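PDB 4Q88: glycoside hydrolase family 88 protein from Bacteroides vulgatus, which probably acts as a glycoside hydrolase of family 88, although its substrate and exact activity are not established. Local coordinates for residues R26-H31 with A42-G47; K154-T159 with Q225-D230; V174-M179 with I237-T242; I19-N24 with K58-Y63. All coordinates share one frame; numbering follows the deposited sequence. Where two conformers were deposited one is given.

Contact 1 (R26-H31 with A42-G47); sequences RYQSMH and AVYHTG
Tyr27 and Tyr44 mark the closest approach of the two backbones, their CA atoms 9.7 Å apart, so helices 13-30 and 39-55 meet through aromatic side chains. Each tyrosine holds CG anti to its own backbone N (chi1 -176° in Tyr27); the two side chains run past each other in opposite directions and their rings overlap in a face-to-face stack with centroids 4.3 Å apart and planes inclined by 30°. The overlap is offset: Tyr27 CE2 sits over the centre of the Tyr44 ring, 3.6 Å above its plane, whereas Tyr44 CD1 lies over the Tyr27 ring nearer its rim. On the other face of Tyr27 lies His31 CD2. Gln28 crosses Tyr44 at about a right angle, and its NE2 donates an almost straight bond (172°), in the amide plane, to Tyr44 OH at 2.9 Å. A second hydrogen bond, with Asn24 OD1, grips the same buried hydroxyl and fixes its position. Stacked aromatics with a tethered phenol here join two consecutive helices of the (alpha/alpha)6 barrel characteristic of this family.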
loop_
_atom_site.group_PDB
_atom_site.type_symbol
_atom_site.label_atom_id
_atom_site.label_comp_id
_atom_site.label_asym_id
_atom_site.label_seq_id
_atom_site.Cartn_x
_atom_site.Cartn_y
_atom_site.Cartn_z
ATOM N N ARG A 26 18.690 -0.519 -9.554
ATOM C CA ARG A 26 19.334 0.566 -8.798
ATOM C C ARG A 26 19.128 0.346 -7.323
ATOM O O ARG A 26 20.082 0.389 -6.534
ATOM C CB ARG A 26 18.791 1.919 -9.217
ATOM C CG ARG A 26 19.477 3.111 -8.524
ATOM C CD ARG A 26 18.589 4.333 -8.483
ATOM N NE ARG A 26 18.897 5.237 -7.372
ATOM C CZ ARG A 26 18.252 5.279 -6.193
ATOM N NH1 ARG A 26 17.222 4.439 -5.896
ATOM N NH2 ARG A 26 18.650 6.183 -5.283
ATOM N N TYR A 27 17.881 0.077 -6.921
ATOM C CA TYR A 27 17.606 -0.083 -5.494
ATOM C C TYR A 27 18.363 -1.291 -4.892
ATOM O O TYR A 27 19.023 -1.168 -3.853
ATOM C CB TYR A 27 16.081 -0.197 -5.242
ATOM C CG TYR A 27 15.797 -0.271 -3.797
ATOM C CD1 TYR A 27 15.706 0.885 -3.041
ATOM C CD2 TYR A 27 15.665 -1.481 -3.162
ATOM C CE1 TYR A 27 15.498 0.828 -1.685
ATOM C CE2 TYR A 27 15.457 -1.554 -1.805
ATOM C CZ TYR A 27 15.361 -0.390 -1.077
ATOM O OH TYR A 27 15.141 -0.440 0.274
ATOM N N GLN A 28 18.307 -2.448 -5.567
ATOM C CA GLN A 28 18.933 -3.651 -5.029
ATOM C C GLN A 28 20.461 -3.584 -5.069
ATOM O O GLN A 28 21.117 -4.171 -4.208
ATOM C CB GLN A 28 18.423 -4.919 -5.733
ATOM C CG GLN A 28 16.932 -5.133 -5.496
ATOM C CD GLN A 28 16.385 -6.438 -6.015
ATOM O OE1 GLN A 28 17.113 -7.292 -6.516
ATOM N NE2 GLN A 28 15.082 -6.624 -5.844
ATOM N N SER A 29 21.026 -2.849 -6.030
ATOM C CA SER A 29 22.486 -2.731 -6.105
ATOM C C SER A 29 22.980 -1.821 -4.993
ATOM O O SER A 29 24.068 -2.014 -4.474
ATOM C CB SER A 29 22.942 -2.198 -7.476
ATOM O OG SER A 29 22.587 -0.836 -7.647
HETATM N N MSE A 30 22.164 -0.839 -4.616
HETATM C CA MSE A 30 22.534 0.150 -3.607
HETATM C C MSE A 30 22.268 -0.277 -2.189
HETATM O O MSE A 30 22.924 0.196 -1.281
HETATM C CB MSE A 30 21.745 1.443 -3.792
HETATM C CG MSE A 30 22.342 2.380 -4.835
HETATM SE SE MSE A 30 21.164 3.959 -4.967
HETATM C CE MSE A 30 21.350 4.716 -3.151
ATOM N N HIS A 31 21.302 -1.166 -1.972
ATOM C CA HIS A 31 20.870 -1.525 -0.632
ATOM C C HIS A 31 20.910 -3.033 -0.413
ATOM O O HIS A 31 20.300 -3.791 -1.153
ATOM C CB HIS A 31 19.421 -1.021 -0.415
ATOM C CG HIS A 31 19.268 0.452 -0.597
ATOM N ND1 HIS A 31 19.514 1.349 0.418
ATOM C CD2 HIS A 31 18.949 1.194 -1.685
ATOM C CE1 HIS A 31 19.326 2.580 -0.028
ATOM N NE2 HIS A 31 18.983 2.512 -1.299
ATOM N N ALA A 42 9.285 -3.428 4.231
ATOM C CA ALA A 42 8.319 -4.419 3.865
ATOM C C ALA A 42 7.437 -3.966 2.695
ATOM O O ALA A 42 7.054 -4.783 1.875
ATOM C CB ALA A 42 7.421 -4.784 5.055
ATOM N N VAL A 43 7.115 -2.672 2.628
ATOM C CA VAL A 43 6.330 -2.154 1.466
ATOM C C VAL A 43 7.188 -2.264 0.177
ATOM O O VAL A 43 6.687 -2.644 -0.848
ATOM C CB VAL A 43 5.821 -0.724 1.695
ATOM C CG1 VAL A 43 5.236 -0.115 0.399
ATOM C CG2 VAL A 43 4.760 -0.774 2.776
ATOM N N TYR A 44 8.477 -1.963 0.275
ATOM C CA TYR A 44 9.379 -2.125 -0.864
ATOM C C TYR A 44 9.245 -3.607 -1.333
ATOM O O TYR A 44 9.043 -3.880 -2.528
ATOM C CB TYR A 44 10.834 -1.765 -0.584
ATOM C CG TYR A 44 11.661 -2.394 -1.702
ATOM C CD1 TYR A 44 11.686 -1.838 -2.973
ATOM C CD2 TYR A 44 12.262 -3.634 -1.502
ATOM C CE1 TYR A 44 12.357 -2.489 -4.036
ATOM C CE2 TYR A 44 12.940 -4.284 -2.539
ATOM C CZ TYR A 44 12.983 -3.706 -3.791
ATOM O OH TYR A 44 13.570 -4.379 -4.824
ATOM N N HIS A 45 9.312 -4.561 -0.383
ATOM C CA HIS A 45 9.184 -5.986 -0.764
ATOM C C HIS A 45 7.870 -6.314 -1.414
ATOM O O HIS A 45 7.853 -7.165 -2.279
ATOM C CB HIS A 45 9.555 -6.939 0.365
ATOM C CG HIS A 45 11.018 -6.936 0.621
ATOM N ND1 HIS A 45 11.892 -7.656 -0.165
ATOM C CD2 HIS A 45 11.783 -6.169 1.432
ATOM C CE1 HIS A 45 13.126 -7.414 0.231
ATOM N NE2 HIS A 45 13.086 -6.489 1.175
ATOM N N THR A 46 6.746 -5.720 -1.015
ATOM C CA THR A 46 5.501 -5.887 -1.811
ATOM C C THR A 46 5.661 -5.467 -3.283
ATOM O O THR A 46 5.176 -6.153 -4.193
ATOM C CB THR A 46 4.244 -5.217 -1.159
ATOM O OG1 THR A 46 4.291 -3.781 -1.222
ATOM C CG2 THR A 46 4.109 -5.657 0.264
ATOM N N GLY A 47 6.374 -4.385 -3.539
ATOM C CA GLY A 47 6.693 -3.991 -4.892
ATOM C C GLY A 47 7.571 -4.979 -5.610
ATOM O O GLY A 47 7.315 -5.368 -6.754
#

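Contact 2 (K154-T159 with Q225-D230); sequences KMYDIT and QLPAED
Pro227 CG approaches the Tyr156 ring obliquely, closest to Tyr156 CE2 at 3.5 Å and with Tyr156 CD2 4.0 Å away. A second flat group is the Gln225 amide, which receives Lys154 at its oxygen: Lys154 NZ donates to Gln225 OE1 over 2.9 Å, from a position tilted 23° out of the carbonyl plane. The lysine runs extended until a bend at chi4 (-66°) brings NZ to the glutamine; nearer the backbone, Lys154 CG independently lies 3.3 Å from Gln225 OE1. The stronger partner of NZ is Asp109, with which it forms a salt bridge; the glutamine oxygen is therefore an additional, neutral acceptor for that charge. Asp157 flanks the amide more loosely, its carboxylate being engaged by Lys112 in a salt bridge. Pro227 opens a type I turn that ends at Asp230, closed by Asp230 N to Pro227 O at 3.0 Å, and Asp230 OD2 then caps Tyr232 N. The contact thus sets the C-terminal end of helix 144-159 against the loop joining helices 209-225 and 233-249, with helix 103-113 supplying the acidic and basic partners and helix 163-179 touching Tyr156 and Asp230 through Leu165.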
loop_
_atom_site.group_PDB
_atom_site.type_symbol
_atom_site.label_atom_id
_atom_site.label_comp_id
_atom_site.label_asym_id
_atom_site.label_seq_id
_atom_site.Cartn_x
_atom_site.Cartn_y
_atom_site.Cartn_z
ATOM N N LYS A 154 -4.129 -13.235 1.973
ATOM C CA LYS A 154 -2.983 -14.108 1.674
ATOM C C LYS A 154 -2.950 -15.272 2.677
ATOM O O LYS A 154 -2.663 -16.439 2.300
ATOM C CB LYS A 154 -1.666 -13.333 1.687
ATOM C CG LYS A 154 -1.526 -12.407 0.491
ATOM C CD LYS A 154 -0.300 -11.505 0.579
ATOM C CE LYS A 154 -0.255 -10.530 -0.577
ATOM N NZ LYS A 154 -0.069 -11.167 -1.899
HETATM N N MSE A 155 -3.306 -15.002 3.931
HETATM C CA MSE A 155 -3.261 -16.071 4.973
HETATM C C MSE A 155 -4.426 -16.998 4.791
HETATM O O MSE A 155 -4.269 -18.236 4.921
HETATM C CB MSE A 155 -3.197 -15.559 6.428
HETATM C CG MSE A 155 -1.924 -14.710 6.732
HETATM SE SE MSE A 155 -0.261 -15.691 6.384
HETATM C CE MSE A 155 -0.633 -17.159 7.636
ATOM N N TYR A 156 -5.599 -16.461 4.452
ATOM C CA TYR A 156 -6.746 -17.296 4.053
ATOM C C TYR A 156 -6.377 -18.194 2.883
ATOM O O TYR A 156 -6.712 -19.407 2.878
ATOM C CB TYR A 156 -8.006 -16.473 3.707
ATOM C CG TYR A 156 -9.112 -17.381 3.283
ATOM C CD1 TYR A 156 -9.897 -18.016 4.235
ATOM C CD2 TYR A 156 -9.294 -17.742 1.937
ATOM C CE1 TYR A 156 -10.866 -18.949 3.893
ATOM C CE2 TYR A 156 -10.282 -18.674 1.567
ATOM C CZ TYR A 156 -11.071 -19.267 2.557
ATOM O OH TYR A 156 -12.047 -20.185 2.241
ATOM N N ASP A 157 -5.746 -17.631 1.849
ATOM C CA ASP A 157 -5.396 -18.445 0.677
ATOM C C ASP A 157 -4.596 -19.696 1.073
ATOM O O ASP A 157 -4.825 -20.831 0.542
ATOM C CB ASP A 157 -4.554 -17.605 -0.286
ATOM C CG ASP A 157 -4.141 -18.371 -1.497
ATOM O OD1 ASP A 157 -5.033 -18.911 -2.167
ATOM O OD2 ASP A 157 -2.947 -18.425 -1.765
ATOM N N ILE A 158 -3.693 -19.520 2.021
ATOM C CA ILE A 158 -2.882 -20.666 2.553
ATOM C C ILE A 158 -3.654 -21.596 3.483
ATOM O O ILE A 158 -3.682 -22.812 3.249
ATOM C CB ILE A 158 -1.626 -20.166 3.247
ATOM C CG1 ILE A 158 -0.730 -19.460 2.220
ATOM C CG2 ILE A 158 -0.851 -21.329 3.908
ATOM C CD1 ILE A 158 0.323 -18.576 2.847
ATOM N N THR A 159 -4.279 -21.044 4.516
ATOM C CA THR A 159 -4.868 -21.838 5.575
ATOM C C THR A 159 -6.271 -22.339 5.343
ATOM O O THR A 159 -6.709 -23.327 5.988
ATOM C CB THR A 159 -4.911 -21.042 6.884
ATOM O OG1 THR A 159 -5.746 -19.907 6.710
ATOM C CG2 THR A 159 -3.498 -20.607 7.339
ATOM N N GLN A 225 -7.123 -11.333 -4.421
ATOM C CA GLN A 225 -7.061 -12.656 -3.828
ATOM C C GLN A 225 -8.247 -13.135 -2.989
ATOM O O GLN A 225 -8.277 -14.309 -2.589
ATOM C CB GLN A 225 -5.753 -12.793 -3.033
ATOM C CG GLN A 225 -4.521 -12.823 -3.933
ATOM C CD GLN A 225 -3.254 -12.994 -3.142
ATOM O OE1 GLN A 225 -2.752 -12.035 -2.527
ATOM N NE2 GLN A 225 -2.754 -14.219 -3.109
ATOM N N LEU A 226 -9.203 -12.275 -2.712
ATOM C CA LEU A 226 -10.372 -12.694 -1.945
ATOM C C LEU A 226 -11.156 -13.735 -2.760
ATOM O O LEU A 226 -11.373 -13.558 -3.954
ATOM C CB LEU A 226 -11.276 -11.523 -1.631
ATOM C CG LEU A 226 -12.483 -11.712 -0.724
ATOM C CD1 LEU A 226 -12.050 -11.874 0.715
ATOM C CD2 LEU A 226 -13.486 -10.554 -0.852
ATOM N N PRO A 227 -11.631 -14.801 -2.107
ATOM C CA PRO A 227 -12.465 -15.703 -2.946
ATOM C C PRO A 227 -13.686 -15.016 -3.568
ATOM O O PRO A 227 -14.369 -14.195 -2.916
ATOM C CB PRO A 227 -12.963 -16.757 -1.942
ATOM C CG PRO A 227 -12.010 -16.721 -0.826
ATOM C CD PRO A 227 -11.489 -15.293 -0.729
ATOM N N ALA A 228 -14.044 -15.438 -4.766
ATOM C CA ALA A 228 -15.200 -14.864 -5.469
ATOM C C ALA A 228 -16.514 -14.917 -4.679
ATOM O O ALA A 228 -17.410 -14.075 -4.883
ATOM C CB ALA A 228 -15.364 -15.566 -6.810
ATOM N N GLU A 229 -16.663 -15.944 -3.844
ATOM C CA GLU A 229 -17.883 -16.263 -3.108
ATOM C C GLU A 229 -17.969 -15.567 -1.766
ATOM O O GLU A 229 -18.939 -15.758 -1.036
ATOM C CB GLU A 229 -17.988 -17.794 -2.868
ATOM C CG GLU A 229 -17.913 -18.661 -4.135
ATOM C CD GLU A 229 -16.492 -18.920 -4.657
ATOM O OE1 GLU A 229 -15.503 -18.529 -3.976
ATOM O OE2 GLU A 229 -16.370 -19.538 -5.754
ATOM N N ASP A 230 -16.945 -14.795 -1.399
ATOM C CA ASP A 230 -16.916 -14.257 -0.043
ATOM C C ASP A 230 -18.101 -13.315 0.168
ATOM O O ASP A 230 -18.433 -12.474 -0.676
ATOM C CB ASP A 230 -15.626 -13.520 0.271
ATOM C CG ASP A 230 -15.573 -13.038 1.699
ATOM O OD1 ASP A 230 -15.337 -13.894 2.596
ATOM O OD2 ASP A 230 -15.770 -11.798 1.946
#

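Contact 3 (V174-M179 with I237-T242)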
loop_
_atom_site.group_PDB
_atom_site.type_symbol
_atom_site.label_atom_id
_atom_site.label_comp_id
_atom_site.label_asym_id
_atom_site.label_seq_id
_atom_site.Cartn_x
_atom_site.Cartn_y
_atom_site.Cartn_z
ATOM N N VAL A 174 -14.358 -1.127 11.928
ATOM C CA VAL A 174 -13.929 -0.203 12.959
ATOM C C VAL A 174 -13.113 0.967 12.370
ATOM O O VAL A 174 -13.280 2.124 12.756
ATOM C CB VAL A 174 -13.186 -0.934 14.093
ATOM C CG1 VAL A 174 -12.649 0.055 15.119
ATOM C CG2 VAL A 174 -14.155 -1.862 14.833
ATOM N N THR A 175 -12.222 0.675 11.443
ATOM C CA THR A 175 -11.482 1.721 10.730
ATOM C C THR A 175 -12.458 2.719 10.121
ATOM O O THR A 175 -12.308 3.955 10.305
ATOM C CB THR A 175 -10.596 1.115 9.631
ATOM O OG1 THR A 175 -9.663 0.179 10.230
ATOM C CG2 THR A 175 -9.866 2.257 8.845
ATOM N N ASP A 176 -13.475 2.202 9.449
ATOM C CA ASP A 176 -14.482 3.060 8.806
ATOM C C ASP A 176 -15.180 3.955 9.816
ATOM O O ASP A 176 -15.449 5.151 9.532
ATOM C CB ASP A 176 -15.537 2.246 8.099
ATOM C CG ASP A 176 -15.039 1.632 6.777
ATOM O OD1 ASP A 176 -13.866 1.852 6.383
ATOM O OD2 ASP A 176 -15.860 0.940 6.119
ATOM N N SER A 177 -15.518 3.374 10.962
ATOM C CA SER A 177 -16.240 4.131 12.013
ATOM C C SER A 177 -15.438 5.319 12.487
ATOM O O SER A 177 -16.022 6.306 12.901
ATOM C CB SER A 177 -16.582 3.229 13.220
ATOM O OG SER A 177 -15.440 3.004 14.093
ATOM N N ILE A 178 -14.119 5.226 12.461
ATOM C CA ILE A 178 -13.266 6.313 12.923
ATOM C C ILE A 178 -12.956 7.339 11.796
ATOM O O ILE A 178 -12.882 8.559 12.043
ATOM C CB ILE A 178 -11.925 5.764 13.521
ATOM C CG1 ILE A 178 -12.131 4.768 14.676
ATOM C CG2 ILE A 178 -11.067 6.944 14.018
ATOM C CD1 ILE A 178 -10.883 3.906 14.900
HETATM N N MSE A 179 -12.726 6.850 10.581
HETATM C CA MSE A 179 -12.024 7.625 9.506
HETATM C C MSE A 179 -12.764 7.792 8.189
HETATM O O MSE A 179 -12.379 8.659 7.379
HETATM C CB MSE A 179 -10.706 6.920 9.198
HETATM C CG MSE A 179 -9.712 7.230 10.252
HETATM SE SE MSE A 179 -8.217 5.953 10.135
HETATM C CE MSE A 179 -8.887 4.762 11.507
ATOM N N ILE A 237 -16.024 -4.212 -3.336
ATOM C CA ILE A 237 -16.141 -3.666 -4.690
ATOM C C ILE A 237 -16.810 -2.286 -4.696
ATOM O O ILE A 237 -16.340 -1.349 -5.361
ATOM C CB ILE A 237 -16.889 -4.639 -5.640
ATOM C CG1 ILE A 237 -16.005 -5.832 -5.869
ATOM C CG2 ILE A 237 -17.214 -3.967 -6.965
ATOM C CD1 ILE A 237 -16.703 -7.008 -6.544
ATOM N N THR A 238 -17.882 -2.136 -3.931
ATOM C CA THR A 238 -18.584 -0.881 -3.872
ATOM C C THR A 238 -17.692 0.209 -3.270
ATOM O O THR A 238 -17.651 1.309 -3.822
ATOM C CB THR A 238 -19.850 -0.999 -3.030
ATOM O OG1 THR A 238 -20.780 -1.814 -3.738
ATOM C CG2 THR A 238 -20.457 0.341 -2.811
ATOM N N ARG A 239 -16.934 -0.146 -2.246
ATOM C CA ARG A 239 -16.034 0.824 -1.636
ATOM C C ARG A 239 -14.951 1.210 -2.643
ATOM O O ARG A 239 -14.647 2.410 -2.800
ATOM C CB ARG A 239 -15.452 0.314 -0.332
ATOM C CG ARG A 239 -14.449 1.246 0.324
ATOM C CD ARG A 239 -15.024 2.580 0.724
ATOM N NE ARG A 239 -16.315 2.454 1.391
ATOM C CZ ARG A 239 -16.501 2.075 2.648
ATOM N NH1 ARG A 239 -15.481 1.881 3.457
ATOM N NH2 ARG A 239 -17.732 1.998 3.128
ATOM N N PHE A 240 -14.357 0.219 -3.304
ATOM C CA PHE A 240 -13.329 0.498 -4.314
ATOM C C PHE A 240 -13.830 1.397 -5.446
ATOM O O PHE A 240 -13.150 2.344 -5.855
ATOM C CB PHE A 240 -12.823 -0.839 -4.856
ATOM C CG PHE A 240 -11.778 -0.710 -5.905
ATOM C CD1 PHE A 240 -10.469 -0.367 -5.571
ATOM C CD2 PHE A 240 -12.065 -1.054 -7.201
ATOM C CE1 PHE A 240 -9.463 -0.313 -6.534
ATOM C CE2 PHE A 240 -11.062 -0.978 -8.180
ATOM C CZ PHE A 240 -9.773 -0.599 -7.839
ATOM N N GLN A 241 -15.002 1.088 -5.982
ATOM C CA GLN A 241 -15.560 1.874 -7.065
ATOM C C GLN A 241 -15.895 3.307 -6.642
ATOM O O GLN A 241 -15.692 4.253 -7.416
ATOM C CB GLN A 241 -16.781 1.191 -7.642
ATOM C CG GLN A 241 -16.404 -0.079 -8.388
ATOM C CD GLN A 241 -17.632 -0.886 -8.788
ATOM O OE1 GLN A 241 -18.700 -0.864 -8.082
ATOM N NE2 GLN A 241 -17.493 -1.656 -9.863
ATOM N N THR A 242 -16.440 3.457 -5.436
ATOM C CA THR A 242 -16.735 4.813 -4.921
ATOM C C THR A 242 -15.498 5.623 -4.674
ATOM O O THR A 242 -15.441 6.815 -5.006
ATOM C CB THR A 242 -17.508 4.679 -3.628
ATOM O OG1 THR A 242 -18.708 3.928 -3.857
ATOM C CG2 THR A 242 -17.858 6.030 -3.068
HETATM O O HOH W 1 -18.469 2.101 5.835
#
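Arg239 reaches across to Asp176 from helix 233-249, and the bends in its chain carry NH1 to the carboxylate. From CB the chain sets out with CG anti to the backbone N, then bends at chi2 (62°) and again at chi3, so the guanidinium is delivered after a compact, kinked route. CZ stays 3.7 Å from Asp176 OD2, and direct contact is made by NH1. This nitrogen donates to Asp176 OD2 at 2.8 Å, nearly straight at 175°, with the oxygen close to the guanidinium plane. The carboxylate is not turned to match: OD2 is met from above its plane, by 42°, which makes this a salt bridge carried by one direct bond and not the paired, coplanar kind. NH2 is too far from OD2 for a bond, and a water takes up the difference, accepting from Arg239 NH2 at 2.8 Å and donating to Asp176 OD2 at 2.9 Å. Tyr187 OH completes the cluster by hydrogen-bonding both Asp176 OD1 and Arg239 NH1, while Tyr180 makes a cation-pi contact with the arginine. These tyrosines lie on the short antiparallel strand pair that follows helix 163-179. The result is a water-assisted salt bridge near the protein surface, linking two helices of the family's alpha/alpha barrel beside a small beta-hairpin.

Contact 4 (I19-N24 with K58-Y63)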
loop_
_atom_site.group_PDB
_atom_site.type_symbol
_atom_site.label_atom_id
_atom_site.label_comp_id
_atom_site.label_asym_id
_atom_site.label_seq_id
_atom_site.Cartn_x
_atom_site.Cartn_y
_atom_site.Cartn_z
ATOM N N ILE A 19 12.204 0.478 -17.653
ATOM C CA ILE A 19 11.979 1.341 -16.467
ATOM C C ILE A 19 11.943 0.515 -15.190
ATOM O O ILE A 19 12.655 0.821 -14.229
ATOM C CB ILE A 19 10.688 2.157 -16.607
ATOM C CG1 ILE A 19 10.894 3.233 -17.696
ATOM C CG2 ILE A 19 10.320 2.794 -15.266
ATOM C CD1 ILE A 19 9.635 3.943 -18.143
ATOM N N ILE A 20 11.148 -0.563 -15.214
ATOM C CA ILE A 20 11.007 -1.427 -14.055
ATOM C C ILE A 20 12.361 -1.967 -13.636
ATOM O O ILE A 20 12.757 -1.891 -12.468
ATOM C CB ILE A 20 9.982 -2.537 -14.346
ATOM C CG1 ILE A 20 8.578 -1.919 -14.393
ATOM C CG2 ILE A 20 10.013 -3.607 -13.283
ATOM C CD1 ILE A 20 7.512 -2.875 -14.875
ATOM N N HIS A 21 13.105 -2.490 -14.595
ATOM C CA HIS A 21 14.395 -3.045 -14.248
ATOM C C HIS A 21 15.406 -1.965 -13.816
ATOM O O HIS A 21 16.177 -2.207 -12.905
ATOM C CB HIS A 21 14.934 -3.886 -15.402
ATOM C CG HIS A 21 14.170 -5.135 -15.635
ATOM N ND1 HIS A 21 14.066 -6.124 -14.687
ATOM C CD2 HIS A 21 13.493 -5.581 -16.715
ATOM C CE1 HIS A 21 13.377 -7.136 -15.181
ATOM N NE2 HIS A 21 12.983 -6.815 -16.392
ATOM N N ARG A 22 15.391 -0.790 -14.457
ATOM C CA ARG A 22 16.269 0.324 -14.065
ATOM C C ARG A 22 16.065 0.685 -12.595
ATOM O O ARG A 22 17.006 0.736 -11.788
ATOM C CB ARG A 22 16.004 1.545 -14.939
ATOM C CG ARG A 22 17.011 2.641 -14.700
ATOM C CD ARG A 22 16.654 3.988 -15.284
ATOM N NE ARG A 22 15.806 3.981 -16.474
ATOM C CZ ARG A 22 15.052 5.013 -16.838
ATOM N NH1 ARG A 22 15.028 6.137 -16.117
ATOM N NH2 ARG A 22 14.275 4.923 -17.899
ATOM N N VAL A 23 14.798 0.885 -12.228
ATOM C CA VAL A 23 14.433 1.252 -10.840
ATOM C C VAL A 23 14.770 0.163 -9.842
ATOM O O VAL A 23 15.367 0.439 -8.797
ATOM C CB VAL A 23 12.931 1.615 -10.748
ATOM C CG1 VAL A 23 12.462 1.802 -9.308
ATOM C CG2 VAL A 23 12.636 2.834 -11.593
ATOM N N ASN A 24 14.433 -1.080 -10.179
ATOM C CA ASN A 24 14.609 -2.153 -9.228
ATOM C C ASN A 24 16.079 -2.518 -9.082
ATOM O O ASN A 24 16.525 -2.805 -7.971
ATOM C CB ASN A 24 13.762 -3.385 -9.561
ATOM C CG ASN A 24 13.256 -4.090 -8.305
ATOM O OD1 ASN A 24 13.113 -3.462 -7.233
ATOM N ND2 ASN A 24 13.015 -5.393 -8.407
ATOM N N LYS A 58 14.651 -14.414 -11.120
ATOM C CA LYS A 58 15.106 -15.150 -9.929
ATOM C C LYS A 58 16.045 -14.388 -9.011
ATOM O O LYS A 58 16.097 -14.695 -7.838
ATOM C CB LYS A 58 15.727 -16.510 -10.303
ATOM C CG LYS A 58 14.691 -17.533 -10.742
ATOM C CD LYS A 58 15.377 -18.781 -11.319
ATOM C CE LYS A 58 14.386 -19.836 -11.809
ATOM N NZ LYS A 58 13.769 -19.500 -13.131
ATOM N N ASP A 59 16.781 -13.404 -9.523
ATOM C CA ASP A 59 17.627 -12.558 -8.659
ATOM C C ASP A 59 16.766 -11.657 -7.757
ATOM O O ASP A 59 17.057 -11.455 -6.584
ATOM C CB ASP A 59 18.555 -11.689 -9.518
ATOM C CG ASP A 59 19.602 -12.528 -10.268
ATOM O OD1 ASP A 59 20.015 -13.585 -9.759
ATOM O OD2 ASP A 59 19.950 -12.156 -11.383
ATOM N N TYR A 60 15.698 -11.121 -8.322
ATOM C CA TYR A 60 14.798 -10.261 -7.551
ATOM C C TYR A 60 14.133 -11.106 -6.481
ATOM O O TYR A 60 14.018 -10.700 -5.342
ATOM C CB TYR A 60 13.732 -9.590 -8.431
ATOM C CG TYR A 60 14.211 -8.609 -9.466
ATOM C CD1 TYR A 60 15.453 -7.972 -9.381
ATOM C CD2 TYR A 60 13.386 -8.253 -10.492
ATOM C CE1 TYR A 60 15.855 -7.053 -10.349
ATOM C CE2 TYR A 60 13.784 -7.360 -11.457
ATOM C CZ TYR A 60 15.025 -6.766 -11.385
ATOM O OH TYR A 60 15.399 -5.888 -12.378
ATOM N N LEU A 61 13.768 -12.336 -6.820
ATOM C CA LEU A 61 13.164 -13.231 -5.832
ATOM C C LEU A 61 14.123 -13.497 -4.667
ATOM O O LEU A 61 13.751 -13.487 -3.489
ATOM C CB LEU A 61 12.756 -14.551 -6.487
ATOM C CG LEU A 61 11.893 -15.466 -5.616
ATOM C CD1 LEU A 61 10.534 -14.794 -5.458
ATOM C CD2 LEU A 61 11.807 -16.843 -6.312
ATOM N N GLN A 62 15.384 -13.736 -5.005
ATOM C CA GLN A 62 16.371 -14.057 -4.006
ATOM C C GLN A 62 16.612 -12.857 -3.110
ATOM O O GLN A 62 16.967 -13.035 -1.937
ATOM C CB GLN A 62 17.709 -14.430 -4.670
ATOM C CG GLN A 62 18.706 -15.029 -3.668
ATOM C CD GLN A 62 18.192 -16.340 -3.107
ATOM O OE1 GLN A 62 17.678 -17.160 -3.842
ATOM N NE2 GLN A 62 18.302 -16.531 -1.810
ATOM N N TYR A 63 16.416 -11.644 -3.624
ATOM C CA TYR A 63 16.549 -10.453 -2.753
ATOM C C TYR A 63 15.511 -10.480 -1.612
ATOM O O TYR A 63 15.845 -10.182 -0.435
ATOM C CB TYR A 63 16.469 -9.172 -3.581
ATOM C CG TYR A 63 16.827 -7.897 -2.871
ATOM C CD1 TYR A 63 15.848 -7.150 -2.237
ATOM C CD2 TYR A 63 18.125 -7.385 -2.893
ATOM C CE1 TYR A 63 16.147 -5.965 -1.594
ATOM C CE2 TYR A 63 18.444 -6.189 -2.223
ATOM C CZ TYR A 63 17.429 -5.483 -1.575
ATOM O OH TYR A 63 17.667 -4.283 -0.944
#
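Tyr60 projects from helix 58-70 towards His21 and Asn24 on helix 13-30, within the helical (alpha/alpha)6 framework of the family, and offers its hydroxyl to one and a ring face to the other. Its CG lies anti to the carbonyl carbon (chi1 -65°), which points the ring at helix 13-30. Towards His21 the meeting is rim to rim: the rings are inclined by 33°, their centroids are 5.6 Å apart, and neither lies over the other's face. His21 ND1 and Tyr60 OH are joined at the edges by a hydrogen bond of 2.7 Å, for which either atom could be the donor. The hydroxyl has a second partner in Gln25 NE2, so two bonds fix the end of this buried side chain. Asn24 approaches instead over a face. Its amide stands at 67° to the ring and its CB lies 4.0 Å from Tyr60 CZ, while the amide is oriented by Tyr44 OH at OD1 and by Asn48 OD1 at ND2. Held in this way, Asn24 ND2 sits 3.4 Å above the Tyr60 ring plane, over its centre.

Contacts 1 and 4 illustrate how neighbouring contacts can merge into one network. Their centres are 8 Å apart, they share helix 13-30, and contact 1 falls within the chain span bracketed by contact 4. Between them His31 O pairs with Tyr63 OH at 2.7 Å, and Gln28 OE1 packs 3.4 Å from Tyr60 CD1. Contacts 2 and 3 do not touch: their segments alternate along the chain and helices 144-159 and 163-179 are consecutive, but their centres lie 20 Å apart and their nearest atoms about 7 Å. Contact 3 is on the opposite side of the chain's centre from contact 1, about 30 Å away between centres. No bound ligand or established catalytic residue ties any of the four to an active site.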